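Local structure of acyl-CoA dehydrogenase (Thermus thermophilus, 2Z1Q) at residues H448-L453 with A491-L496; E308-I313 with P507-I512; R520-A525 with A544-T549; L407-L412 with A481-L486; E30-I35 with K90-V95. The protein probably oxidises saturated acyl-CoA thioesters to their 2,3-dehydroacyl forms, using bound FAD and passing the electrons to an acceptor. All blocks are in the same frame, centred on the assembly; numbering follows the deposited sequence.

In the fold
All five contacts are largely buried; four join helix to helix, and contact 4 packs a turn on a helix. Contacts 1 to 4 belong to the C-terminal helical part, contact 5 to the N-terminal helical domain, its centre at least 24 Å from the centres of the others. Contacts 1 and 4 share helix 476-502, contacts 2 and 3 share helix 505-528. Contact 1 touches contacts 2, 3 and 4; Leu453 CD2, for one, packs on Ala521 CB. Contacts 4 and 5 are almost wholly apolar. Contact 1 adds a polar flank, while contacts 2 and 3 each centre on a hydroxyl. Contact 3 lies farthest from the chain's centre and is the one that also meets the second subunit.

Contact 1 of 5, residues H448-L453 with A491-L496; sequences HQVQNL and AAESAL
Ala492 meets Val450 first, its CB 4.2 Å from CG2 of the valine. One residue on, Glu493 lays the base of its side chain against the other branch of Val450, with CB 3.6 Å from CG1. The two side chains cross at about a right angle. CG of Glu493 lies anti to the backbone N (chi1 173°), and the extended chain carries the carboxylate past the valine to the amide of Gln451. Glu493 OE1 and Gln451 OE1 come within 3.5 Å as two acceptors and do not bond each other. Lys454 joins them instead: its NZ makes a salt bridge to Glu493 OE1 and a hydrogen bond to Gln451 OE1. Glu493 OE2 has a second cation in Arg322, so the buried carboxylate is paired at both oxygens. Leu496 CD1 comes to the CG2 methyl of Val450 as well, at 3.8 Å. Cut back to alanine, Val450 would probably leave a gap facing Glu493 and Leu496 and take away the apolar wall along the glutamate chain. The segments run nearly antiparallel at 157°, with axes 9.7 Å apart. This is antiparallel helix packing between helices 445-468 and 476-502 of the C-terminal helical region.

Contact 2 of 5, residues E308-I313 with P507-I512; sequences EMASRI and PVLARI
The hydroxyl of Ser311 donates a hydrogen bond to the main chain of the crossing helix. With OG anti to the backbone N (chi1 178°), it reaches Leu509 O at 2.9 Å. The bond lies in the carbonyl plane, on a lone pair, with a C=O...OG angle of 136°. The same hydroxyl sits beside Ile512, whose CG2 is 3.2 Å from Ser311 OG. Leu509 lays its branched end against the first helix. Its CD2 lies 3.8 Å from Ser311 N and 4.1 Å from Ala310 CB, so the leucine covers the backbone at the foot of the serine. Glu308 starts off pointing away from the other helix, but a bend at chi2 (62°) turns its carboxylate back. OE2 then passes Ile512 CG2 at 3.7 Å. OE1 is held within its own helix by a salt bridge from Arg312 NE, 2.7 Å long, through the anti lone pair of the oxygen. Arg560 forms a salt bridge with OE2, so both carboxylate oxygens have a cation. With a valine at Ser311, the carbonyl of Leu509 is likely to lose this donor and be left without its partner across the contact. The axes pass 8.5 Å apart, nearly perpendicular: a crossed helix pair between helices 300-331 and 505-528 in the C-terminal helical region.

Contact 3 of 5, residues R520-A525 with A544-T549; sequences RAQAGA and AARRLT
Thr549 OG1 and Gln522 OE1 lie 2.8 Å apart, within hydrogen-bonding distance. The hydroxyl has other acceptors close by in its own segment: Ala545 O at 2.9 Å and Arg546 O at 3.0 Å. The methyl of Thr549 turns to the apolar side, with CG2 3.8 Å from Ala521 CB. Gln522 crosses the threonine obliquely, and its CB lies 3.5 Å from Thr549 OG1. CG of this glutamine stands anti to the backbone N (chi1 -173°), which sends the extended chain over toward Arg546, where OE1 comes 3.7 Å from CA. One turn farther along helix 505-528, Ala525 CB faces Ala545 CB at 4.5 Å. Outside these residues, Leu456 of helix 445-468 packs on Thr549. Gln522 and Pro553 of the second subunit pack on Gln522 and Arg546 of this chain, respectively. The contact thus joins helix 505-528 to the C-terminal end of helix 535-547 at the edge of the contact with the second subunit. A single hydroxyl with Gln522 OE1, Ala545 O and Arg546 O around it can link the glutamine amide to the end of the other helix, while the methyl of the same residue stays on the apolar side.

Contact 4 of 5, residues L407-L412 with A481-L486; sequences LIPGML and AVADIL
A type I beta turn from Leu407 to Gly410 packs here on helix 476-502, in the C-terminal helical region of the acyl-CoA dehydrogenase fold. The turn links helix 401-407 to the short helix 410-413, and its backbone bond runs from Gly410 N to Leu407 O. Ile408 and Pro409, the two middle residues of the turn, touch the helix. Ile408 sets CB 4.0 Å from Ala483 CB. Its CG1 sits beside the backbone N (chi1 -64°), which leaves CG2 to meet Leu486, and the two side chains slide past each other in opposite directions. Pro409 rests CG and CD on Ala483 CB, with CG 3.7 Å away. Its CG also meets Val482 CG1 at 4.1 Å. Leu412 reaches between Val482 and Leu486, though its side chain is poorly ordered and its place is less certain. Around the contact, Ser352 and Ile353 of helix 348-372 touch Ile408, and Val460 of helix 445-468 touches Val482. Asp484, on another side of the helix, is tied to Arg405 by a salt bridge. The side chain of Pro409 is about 9 Å from that of Gln476, which binds FAD and begins the same helix as Ala483. The closest approach of the whole contact is Ile408 CG2 to Leu486 CD1, at 3.6 Å.

Contact 5 of 5, residues E30-I35 with K90-V95; sequences ESVKEI and KVISTV
Val32 splits its two methyls between three partners, because CG1 lies anti to the backbone N (chi1 -178°) and CG2 beside the backbone N. CG1 goes to Val95, whose own CG1 is only 3.4 Å away, tighter than usual for two carbons. CG2 goes to the preceding turn, 3.9 Å from Ile92 CG1 and 4.0 Å from Val91 CG1. Ile92 also uses its other branch: CG2, anti to the backbone N, meets Ile35 CD1 at 3.3 Å, again a tight pair. These two isoleucines cross at about a right angle. The end of Ile92, CD1, lies 3.6 Å from Ser31 OG. The segments run in nearly the same direction, at 26° with axes 9.4 Å apart, so this is parallel helix packing between helices 30-54 and 90-99 of the N-terminal helical domain. Helix 30-54 begins at this point, and Asp29 OD1 accepts a hydrogen bond from Ser31 N. On the other helix, Asp328 of helix 300-331 accepts from Val91 N, and Tyr321 packs on Val95. Phe28 touches Val95 as well, and Leu74 lies against Ile35.

Contact 1 of 5, residues H448-L453 with A491-L496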
# COMPACT_ATOMS: atom_id res chain seq x y z
N HIS B 448 5.61 20.62 -24.13
CA HIS B 448 4.75 21.77 -23.90
C HIS B 448 3.83 21.50 -22.71
O HIS B 448 3.62 22.37 -21.86
CB HIS B 448 3.90 22.07 -25.13
CG HIS B 448 2.95 23.21 -24.94
ND1 HIS B 448 1.65 23.17 -25.39
CD2 HIS B 448 3.10 24.41 -24.33
CE1 HIS B 448 1.04 24.30 -25.07
NE2 HIS B 448 1.90 25.07 -24.43
N GLN B 449 3.26 20.30 -22.66
CA GLN B 449 2.37 19.93 -21.56
C GLN B 449 3.14 20.03 -20.25
O GLN B 449 2.59 20.42 -19.21
CB GLN B 449 1.85 18.51 -21.80
CG GLN B 449 1.26 18.32 -23.19
CD GLN B 449 0.82 16.90 -23.46
OE1 GLN B 449 1.52 15.95 -23.10
NE2 GLN B 449 -0.33 16.75 -24.10
N VAL B 450 4.42 19.70 -20.31
CA VAL B 450 5.28 19.78 -19.13
C VAL B 450 5.36 21.24 -18.70
O VAL B 450 5.31 21.55 -17.51
CB VAL B 450 6.69 19.23 -19.44
CG1 VAL B 450 7.71 19.79 -18.45
CG2 VAL B 450 6.65 17.72 -19.38
N GLN B 451 5.48 22.14 -19.66
CA GLN B 451 5.55 23.55 -19.32
C GLN B 451 4.25 24.03 -18.71
O GLN B 451 4.26 24.84 -17.78
CB GLN B 451 5.88 24.39 -20.56
CG GLN B 451 7.24 24.06 -21.14
CD GLN B 451 8.37 24.20 -20.13
OE1 GLN B 451 9.05 23.23 -19.80
NE2 GLN B 451 8.57 25.41 -19.62
N ASN B 452 3.13 23.53 -19.22
CA ASN B 452 1.82 23.94 -18.69
C ASN B 452 1.66 23.49 -17.23
O ASN B 452 1.08 24.21 -16.42
CB ASN B 452 0.69 23.39 -19.57
CG ASN B 452 0.48 24.21 -20.86
OD1 ASN B 452 -0.31 23.83 -21.73
ND2 ASN B 452 1.18 25.35 -20.98
N LEU B 453 2.17 22.31 -16.89
CA LEU B 453 2.09 21.81 -15.51
C LEU B 453 2.77 22.84 -14.62
O LEU B 453 2.22 23.22 -13.59
CB LEU B 453 2.80 20.45 -15.37
CG LEU B 453 2.12 19.28 -16.08
CD1 LEU B 453 2.95 18.02 -15.96
CD2 LEU B 453 0.74 19.07 -15.47
N ALA B 491 9.50 15.30 -12.52
CA ALA B 491 9.66 13.91 -12.92
C ALA B 491 9.40 13.69 -14.41
O ALA B 491 10.20 13.06 -15.10
CB ALA B 491 8.74 13.00 -12.11
N ALA B 492 8.28 14.20 -14.91
CA ALA B 492 7.93 14.02 -16.32
C ALA B 492 8.97 14.65 -17.22
O ALA B 492 9.45 14.03 -18.16
CB ALA B 492 6.55 14.62 -16.62
N GLU B 493 9.32 15.89 -16.90
CA GLU B 493 10.31 16.61 -17.68
C GLU B 493 11.63 15.86 -17.68
O GLU B 493 12.20 15.60 -18.73
CB GLU B 493 10.50 18.01 -17.11
CG GLU B 493 11.64 18.78 -17.76
CD GLU B 493 11.70 20.22 -17.30
OE1 GLU B 493 11.14 21.09 -18.00
OE2 GLU B 493 12.29 20.49 -16.23
N SER B 494 12.10 15.51 -16.49
CA SER B 494 13.36 14.80 -16.38
C SER B 494 13.27 13.47 -17.13
O SER B 494 14.26 12.98 -17.66
CB SER B 494 13.72 14.60 -14.90
OG SER B 494 12.91 13.61 -14.30
N ALA B 495 12.07 12.89 -17.20
CA ALA B 495 11.90 11.62 -17.90
C ALA B 495 11.87 11.82 -19.42
O ALA B 495 12.39 10.99 -20.17
CB ALA B 495 10.63 10.95 -17.46
N LEU B 496 11.26 12.92 -19.86
CA LEU B 496 11.14 13.22 -21.29
C LEU B 496 12.46 13.64 -21.92
O LEU B 496 12.83 13.15 -22.98
CB LEU B 496 10.08 14.32 -21.50
CG LEU B 496 8.72 13.86 -22.04
CD1 LEU B 496 7.65 14.87 -21.66
CD2 LEU B 496 8.80 13.70 -23.56

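Contact 2 of 5, residues E308-I313 with P507-I512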
# COMPACT_ATOMS: atom_id res chain seq x y z
N GLU B 308 3.38 -0.33 -16.02
CA GLU B 308 3.30 0.84 -15.14
C GLU B 308 4.51 0.86 -14.20
O GLU B 308 5.08 1.92 -13.95
CB GLU B 308 1.99 0.82 -14.33
CG GLU B 308 1.77 2.05 -13.48
CD GLU B 308 1.67 3.33 -14.31
OE1 GLU B 308 1.93 4.42 -13.76
OE2 GLU B 308 1.31 3.24 -15.50
N MET B 309 4.91 -0.30 -13.69
CA MET B 309 6.08 -0.36 -12.81
C MET B 309 7.34 0.19 -13.48
O MET B 309 8.03 1.05 -12.92
CB MET B 309 6.33 -1.80 -12.36
CG MET B 309 5.34 -2.32 -11.34
SD MET B 309 5.54 -4.09 -11.09
CE MET B 309 3.98 -4.62 -11.55
N ALA B 310 7.64 -0.28 -14.69
CA ALA B 310 8.82 0.18 -15.41
C ALA B 310 8.71 1.67 -15.70
O ALA B 310 9.68 2.41 -15.64
CB ALA B 310 8.97 -0.60 -16.71
N SER B 311 7.51 2.14 -15.99
CA SER B 311 7.36 3.55 -16.26
C SER B 311 7.65 4.41 -15.02
O SER B 311 8.43 5.36 -15.11
CB SER B 311 5.94 3.84 -16.78
OG SER B 311 5.77 5.23 -17.00
N ARG B 312 7.05 4.09 -13.87
CA ARG B 312 7.30 4.91 -12.69
C ARG B 312 8.76 4.85 -12.25
O ARG B 312 9.33 5.84 -11.83
CB ARG B 312 6.35 4.51 -11.57
CG ARG B 312 4.89 4.53 -12.00
CD ARG B 312 3.96 4.64 -10.81
NE ARG B 312 2.59 4.24 -11.14
CZ ARG B 312 1.56 4.34 -10.31
NH1 ARG B 312 0.35 3.95 -10.68
NH2 ARG B 312 1.75 4.84 -9.09
N ILE B 313 9.37 3.68 -12.37
CA ILE B 313 10.77 3.56 -12.00
C ILE B 313 11.64 4.46 -12.90
O ILE B 313 12.54 5.14 -12.42
CB ILE B 313 11.24 2.10 -12.11
CG1 ILE B 313 10.52 1.24 -11.07
CG2 ILE B 313 12.74 2.03 -11.94
CD1 ILE B 313 10.70 -0.24 -11.31
N PRO B 507 11.11 6.74 -24.69
CA PRO B 507 9.96 7.59 -25.03
C PRO B 507 8.62 7.01 -24.57
O PRO B 507 7.75 7.72 -24.08
CB PRO B 507 10.04 7.69 -26.56
CG PRO B 507 11.50 7.61 -26.82
CD PRO B 507 11.95 6.51 -25.88
N VAL B 508 8.47 5.70 -24.74
CA VAL B 508 7.25 5.01 -24.35
C VAL B 508 7.01 5.14 -22.85
O VAL B 508 5.88 5.40 -22.41
CB VAL B 508 7.33 3.52 -24.73
CG1 VAL B 508 6.07 2.78 -24.30
CG2 VAL B 508 7.55 3.37 -26.24
N LEU B 509 8.06 4.97 -22.05
CA LEU B 509 7.93 5.05 -20.60
C LEU B 509 7.63 6.46 -20.18
O LEU B 509 6.84 6.70 -19.26
CB LEU B 509 9.21 4.57 -19.92
CG LEU B 509 9.56 3.10 -20.17
CD1 LEU B 509 10.84 2.78 -19.42
CD2 LEU B 509 8.42 2.18 -19.72
N ALA B 510 8.25 7.41 -20.87
CA ALA B 510 8.06 8.81 -20.57
C ALA B 510 6.62 9.23 -20.88
O ALA B 510 6.02 10.00 -20.14
CB ALA B 510 9.03 9.65 -21.36
N ARG B 511 6.08 8.70 -21.98
CA ARG B 511 4.72 9.04 -22.42
C ARG B 511 3.66 8.49 -21.46
O ARG B 511 2.68 9.16 -21.14
CB ARG B 511 4.49 8.52 -23.86
CG ARG B 511 3.21 8.98 -24.55
CD ARG B 511 3.24 8.64 -26.04
NE ARG B 511 4.39 9.27 -26.68
CZ ARG B 511 5.38 8.62 -27.28
NH1 ARG B 511 6.38 9.29 -27.83
NH2 ARG B 511 5.37 7.29 -27.34
N ILE B 512 3.88 7.27 -20.99
CA ILE B 512 2.99 6.62 -20.05
C ILE B 512 2.88 7.42 -18.76
O ILE B 512 1.80 7.59 -18.20
CB ILE B 512 3.52 5.20 -19.75
CG1 ILE B 512 3.23 4.29 -20.94
CG2 ILE B 512 2.93 4.67 -18.45
CD1 ILE B 512 3.86 2.94 -20.81

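Contact 3 of 5, residues R520-A525 with A544-T549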
# COMPACT_ATOMS: atom_id res chain seq x y z
N ARG B 520 -3.68 13.59 -13.11
CA ARG B 520 -3.55 13.84 -11.68
C ARG B 520 -3.46 15.34 -11.43
O ARG B 520 -3.93 15.83 -10.40
CB ARG B 520 -2.27 13.16 -11.15
CG ARG B 520 -2.50 12.16 -10.04
CD ARG B 520 -1.72 10.89 -10.30
NE ARG B 520 -0.33 11.17 -10.65
CZ ARG B 520 0.40 10.40 -11.45
NH1 ARG B 520 -0.11 9.30 -11.97
NH2 ARG B 520 1.66 10.74 -11.74
N ALA B 521 -2.85 16.06 -12.37
CA ALA B 521 -2.72 17.51 -12.25
C ALA B 521 -4.10 18.17 -12.32
O ALA B 521 -4.42 19.03 -11.51
CB ALA B 521 -1.83 18.06 -13.37
N GLN B 522 -4.91 17.76 -13.30
CA GLN B 522 -6.24 18.36 -13.43
C GLN B 522 -7.07 18.08 -12.18
O GLN B 522 -7.61 19.01 -11.57
CB GLN B 522 -6.96 17.84 -14.67
CG GLN B 522 -8.28 18.56 -14.96
CD GLN B 522 -8.82 18.34 -16.36
OE1 GLN B 522 -8.20 18.75 -17.35
NE2 GLN B 522 -9.97 17.68 -16.45
N ALA B 523 -7.16 16.80 -11.80
CA ALA B 523 -7.93 16.41 -10.63
C ALA B 523 -7.44 17.13 -9.37
O ALA B 523 -8.24 17.70 -8.63
CB ALA B 523 -7.86 14.88 -10.44
N GLY B 524 -6.13 17.13 -9.13
CA GLY B 524 -5.61 17.81 -7.95
C GLY B 524 -5.87 19.31 -7.92
O GLY B 524 -6.32 19.85 -6.89
N ALA B 525 -5.58 20.00 -9.02
CA ALA B 525 -5.80 21.45 -9.08
C ALA B 525 -7.27 21.74 -8.84
O ALA B 525 -7.64 22.62 -8.06
CB ALA B 525 -5.34 22.01 -10.44
N ALA B 544 -9.10 27.59 -16.96
CA ALA B 544 -7.67 27.76 -17.19
C ALA B 544 -6.91 26.53 -16.72
O ALA B 544 -5.95 26.10 -17.36
CB ALA B 544 -7.16 28.99 -16.48
N ALA B 545 -7.34 25.96 -15.59
CA ALA B 545 -6.69 24.77 -15.05
C ALA B 545 -6.84 23.61 -16.03
O ALA B 545 -5.93 22.79 -16.18
CB ALA B 545 -7.30 24.42 -13.69
N ARG B 546 -7.98 23.54 -16.71
CA ARG B 546 -8.22 22.46 -17.66
C ARG B 546 -7.39 22.58 -18.92
O ARG B 546 -6.84 21.59 -19.41
CB ARG B 546 -9.70 22.39 -18.05
CG ARG B 546 -10.64 22.13 -16.88
CD ARG B 546 -12.03 21.75 -17.36
NE ARG B 546 -12.97 21.59 -16.25
CZ ARG B 546 -13.52 22.60 -15.58
NH1 ARG B 546 -14.35 22.35 -14.58
NH2 ARG B 546 -13.26 23.85 -15.94
N ARG B 547 -7.28 23.78 -19.46
CA ARG B 547 -6.50 23.97 -20.68
C ARG B 547 -5.03 23.70 -20.42
O ARG B 547 -4.33 23.17 -21.28
CB ARG B 547 -6.69 25.39 -21.24
CG ARG B 547 -6.62 26.50 -20.20
CD ARG B 547 -6.68 27.88 -20.87
NE ARG B 547 -5.48 28.15 -21.65
CZ ARG B 547 -4.28 28.38 -21.12
NH1 ARG B 547 -4.14 28.39 -19.80
NH2 ARG B 547 -3.23 28.59 -21.90
N LEU B 548 -4.57 24.06 -19.23
CA LEU B 548 -3.18 23.84 -18.88
C LEU B 548 -2.88 22.36 -18.69
O LEU B 548 -1.72 21.98 -18.55
CB LEU B 548 -2.82 24.64 -17.62
CG LEU B 548 -2.60 26.15 -17.77
CD1 LEU B 548 -2.29 26.74 -16.41
CD2 LEU B 548 -1.46 26.44 -18.73
N THR B 549 -3.92 21.54 -18.71
CA THR B 549 -3.75 20.10 -18.55
C THR B 549 -4.42 19.35 -19.71
O THR B 549 -4.54 18.13 -19.70
CB THR B 549 -4.34 19.61 -17.21
OG1 THR B 549 -5.71 20.01 -17.09
CG2 THR B 549 -3.56 20.21 -16.05

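Contact 4 of 5, residues L407-L412 with A481-L486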
# COMPACT_ATOMS: atom_id res chain seq x y z
N LEU B 407 7.13 21.46 2.24
CA LEU B 407 8.37 22.16 1.93
C LEU B 407 8.56 22.50 0.46
O LEU B 407 9.07 23.56 0.12
CB LEU B 407 9.57 21.34 2.42
CG LEU B 407 10.03 21.43 3.89
CD1 LEU B 407 8.85 21.24 4.83
CD2 LEU B 407 11.10 20.38 4.14
N ILE B 408 8.16 21.59 -0.42
CA ILE B 408 8.32 21.79 -1.86
C ILE B 408 7.75 23.12 -2.35
O ILE B 408 8.44 23.89 -3.02
CB ILE B 408 7.71 20.59 -2.63
CG1 ILE B 408 8.49 19.32 -2.29
CG2 ILE B 408 7.74 20.86 -4.12
CD1 ILE B 408 7.86 18.02 -2.74
N PRO B 409 6.47 23.41 -2.03
CA PRO B 409 5.86 24.67 -2.47
C PRO B 409 6.55 25.90 -1.89
O PRO B 409 6.28 27.03 -2.31
CB PRO B 409 4.42 24.53 -1.98
CG PRO B 409 4.19 23.05 -2.03
CD PRO B 409 5.47 22.53 -1.43
N GLY B 410 7.44 25.68 -0.93
CA GLY B 410 8.17 26.75 -0.28
C GLY B 410 8.60 27.89 -1.19
O GLY B 410 8.13 29.02 -1.04
N MET B 411 9.49 27.60 -2.13
CA MET B 411 9.97 28.63 -3.04
C MET B 411 8.86 29.31 -3.84
O MET B 411 8.91 30.52 -4.08
CB MET B 411 11.02 28.06 -4.00
CG MET B 411 11.00 26.54 -4.11
SD MET B 411 9.60 25.87 -5.01
CE MET B 411 10.43 25.29 -6.49
N LEU B 412 7.85 28.54 -4.25
CA LEU B 412 6.74 29.08 -5.03
C LEU B 412 5.88 30.01 -4.18
O LEU B 412 5.01 30.72 -4.68
CB LEU B 412 5.89 27.92 -5.57
CG LEU B 412 5.31 28.10 -6.97
CD1 LEU B 412 6.44 28.43 -7.95
CD2 LEU B 412 4.60 26.82 -7.40
N ALA B 481 -1.49 19.67 -3.01
CA ALA B 481 -1.90 19.53 -4.40
C ALA B 481 -0.85 20.26 -5.25
O ALA B 481 -0.44 19.79 -6.30
CB ALA B 481 -3.31 20.13 -4.61
N VAL B 482 -0.39 21.42 -4.78
CA VAL B 482 0.63 22.17 -5.52
C VAL B 482 1.94 21.36 -5.61
O VAL B 482 2.54 21.28 -6.68
CB VAL B 482 0.91 23.54 -4.85
CG1 VAL B 482 2.16 24.18 -5.44
CG2 VAL B 482 -0.28 24.45 -5.06
N ALA B 483 2.36 20.74 -4.51
CA ALA B 483 3.57 19.93 -4.49
C ALA B 483 3.49 18.73 -5.43
O ALA B 483 4.46 18.40 -6.11
CB ALA B 483 3.88 19.46 -3.04
N ASP B 484 2.33 18.08 -5.48
CA ASP B 484 2.13 16.94 -6.37
C ASP B 484 2.27 17.34 -7.85
O ASP B 484 2.69 16.54 -8.68
CB ASP B 484 0.78 16.28 -6.10
CG ASP B 484 0.76 15.56 -4.76
OD1 ASP B 484 1.78 14.92 -4.44
OD2 ASP B 484 -0.27 15.61 -4.04
N ILE B 485 1.93 18.58 -8.17
CA ILE B 485 2.06 19.03 -9.55
C ILE B 485 3.54 19.27 -9.84
O ILE B 485 4.05 18.84 -10.88
CB ILE B 485 1.23 20.30 -9.78
CG1 ILE B 485 -0.23 20.01 -9.42
CG2 ILE B 485 1.33 20.75 -11.24
CD1 ILE B 485 -1.16 21.17 -9.56
N LEU B 486 4.23 19.91 -8.90
CA LEU B 486 5.66 20.19 -9.04
C LEU B 486 6.44 18.88 -9.16
O LEU B 486 7.39 18.79 -9.96
CB LEU B 486 6.17 21.01 -7.84
CG LEU B 486 5.60 22.43 -7.74
CD1 LEU B 486 5.98 23.06 -6.41
CD2 LEU B 486 6.12 23.26 -8.91

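Contact 5 of 5, residues E30-I35 with K90-V95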
# COMPACT_ATOMS: atom_id res chain seq x y z
N GLU B 30 33.11 5.91 -16.18
CA GLU B 30 33.63 4.62 -15.72
C GLU B 30 33.87 4.48 -14.22
O GLU B 30 33.72 3.39 -13.67
CB GLU B 30 34.91 4.29 -16.49
CG GLU B 30 34.68 3.25 -17.55
CD GLU B 30 34.35 1.90 -16.94
OE1 GLU B 30 33.50 1.17 -17.50
OE2 GLU B 30 34.94 1.57 -15.88
N SER B 31 34.25 5.58 -13.58
CA SER B 31 34.50 5.57 -12.15
C SER B 31 33.23 5.18 -11.38
O SER B 31 33.27 4.36 -10.46
CB SER B 31 34.97 6.96 -11.71
OG SER B 31 34.27 7.38 -10.55
N VAL B 32 32.10 5.78 -11.77
CA VAL B 32 30.82 5.49 -11.13
C VAL B 32 30.40 4.06 -11.45
O VAL B 32 29.97 3.31 -10.58
CB VAL B 32 29.71 6.48 -11.63
CG1 VAL B 32 28.39 6.21 -10.91
CG2 VAL B 32 30.15 7.92 -11.39
N LYS B 33 30.54 3.67 -12.71
CA LYS B 33 30.15 2.33 -13.13
C LYS B 33 31.00 1.28 -12.43
O LYS B 33 30.61 0.12 -12.34
CB LYS B 33 30.30 2.21 -14.65
CG LYS B 33 29.44 3.22 -15.39
CD LYS B 33 29.88 3.43 -16.83
CE LYS B 33 29.62 2.22 -17.71
NZ LYS B 33 29.97 2.52 -19.13
N GLU B 34 32.15 1.72 -11.91
CA GLU B 34 33.07 0.84 -11.21
C GLU B 34 32.58 0.54 -9.80
O GLU B 34 32.34 -0.61 -9.43
CB GLU B 34 34.45 1.48 -11.13
CG GLU B 34 35.55 0.72 -11.84
CD GLU B 34 35.62 -0.73 -11.42
OE1 GLU B 34 34.74 -1.51 -11.85
OE2 GLU B 34 36.54 -1.10 -10.66
N ILE B 35 32.43 1.59 -9.00
CA ILE B 35 31.98 1.42 -7.64
C ILE B 35 30.62 0.71 -7.59
O ILE B 35 30.37 -0.11 -6.72
CB ILE B 35 31.91 2.76 -6.90
CG1 ILE B 35 33.28 3.45 -6.99
CG2 ILE B 35 31.52 2.54 -5.45
CD1 ILE B 35 33.45 4.66 -6.08
N LYS B 90 28.98 13.49 -5.38
CA LYS B 90 27.74 12.97 -4.81
C LYS B 90 27.10 11.88 -5.67
O LYS B 90 26.41 11.00 -5.15
CB LYS B 90 26.77 14.12 -4.56
CG LYS B 90 27.39 15.18 -3.65
CD LYS B 90 27.99 14.52 -2.40
CE LYS B 90 28.93 15.46 -1.65
NZ LYS B 90 29.69 14.74 -0.58
N VAL B 91 27.34 11.92 -6.97
CA VAL B 91 26.77 10.91 -7.84
C VAL B 91 27.19 9.50 -7.40
O VAL B 91 26.38 8.58 -7.41
CB VAL B 91 27.18 11.11 -9.31
CG1 VAL B 91 28.70 11.12 -9.46
CG2 VAL B 91 26.57 10.00 -10.15
N ILE B 92 28.46 9.35 -7.01
CA ILE B 92 29.00 8.05 -6.57
C ILE B 92 28.31 7.53 -5.30
O ILE B 92 27.86 6.38 -5.27
CB ILE B 92 30.53 8.15 -6.32
CG1 ILE B 92 31.26 8.43 -7.64
CG2 ILE B 92 31.04 6.86 -5.71
CD1 ILE B 92 32.76 8.52 -7.49
N SER B 93 28.23 8.35 -4.27
CA SER B 93 27.57 7.92 -3.04
C SER B 93 26.09 7.64 -3.31
O SER B 93 25.46 6.83 -2.63
CB SER B 93 27.73 8.97 -1.94
OG SER B 93 27.39 10.26 -2.41
N THR B 94 25.54 8.29 -4.33
CA THR B 94 24.14 8.10 -4.68
C THR B 94 23.90 6.76 -5.38
O THR B 94 22.91 6.07 -5.08
CB THR B 94 23.60 9.24 -5.57
OG1 THR B 94 23.72 10.49 -4.87
CG2 THR B 94 22.14 9.01 -5.92
N VAL B 95 24.79 6.38 -6.29
CA VAL B 95 24.63 5.11 -6.99
C VAL B 95 24.86 3.96 -6.00
O VAL B 95 24.25 2.90 -6.11
CB VAL B 95 25.61 4.97 -8.20
CG1 VAL B 95 25.46 6.17 -9.14
CG2 VAL B 95 27.05 4.85 -7.72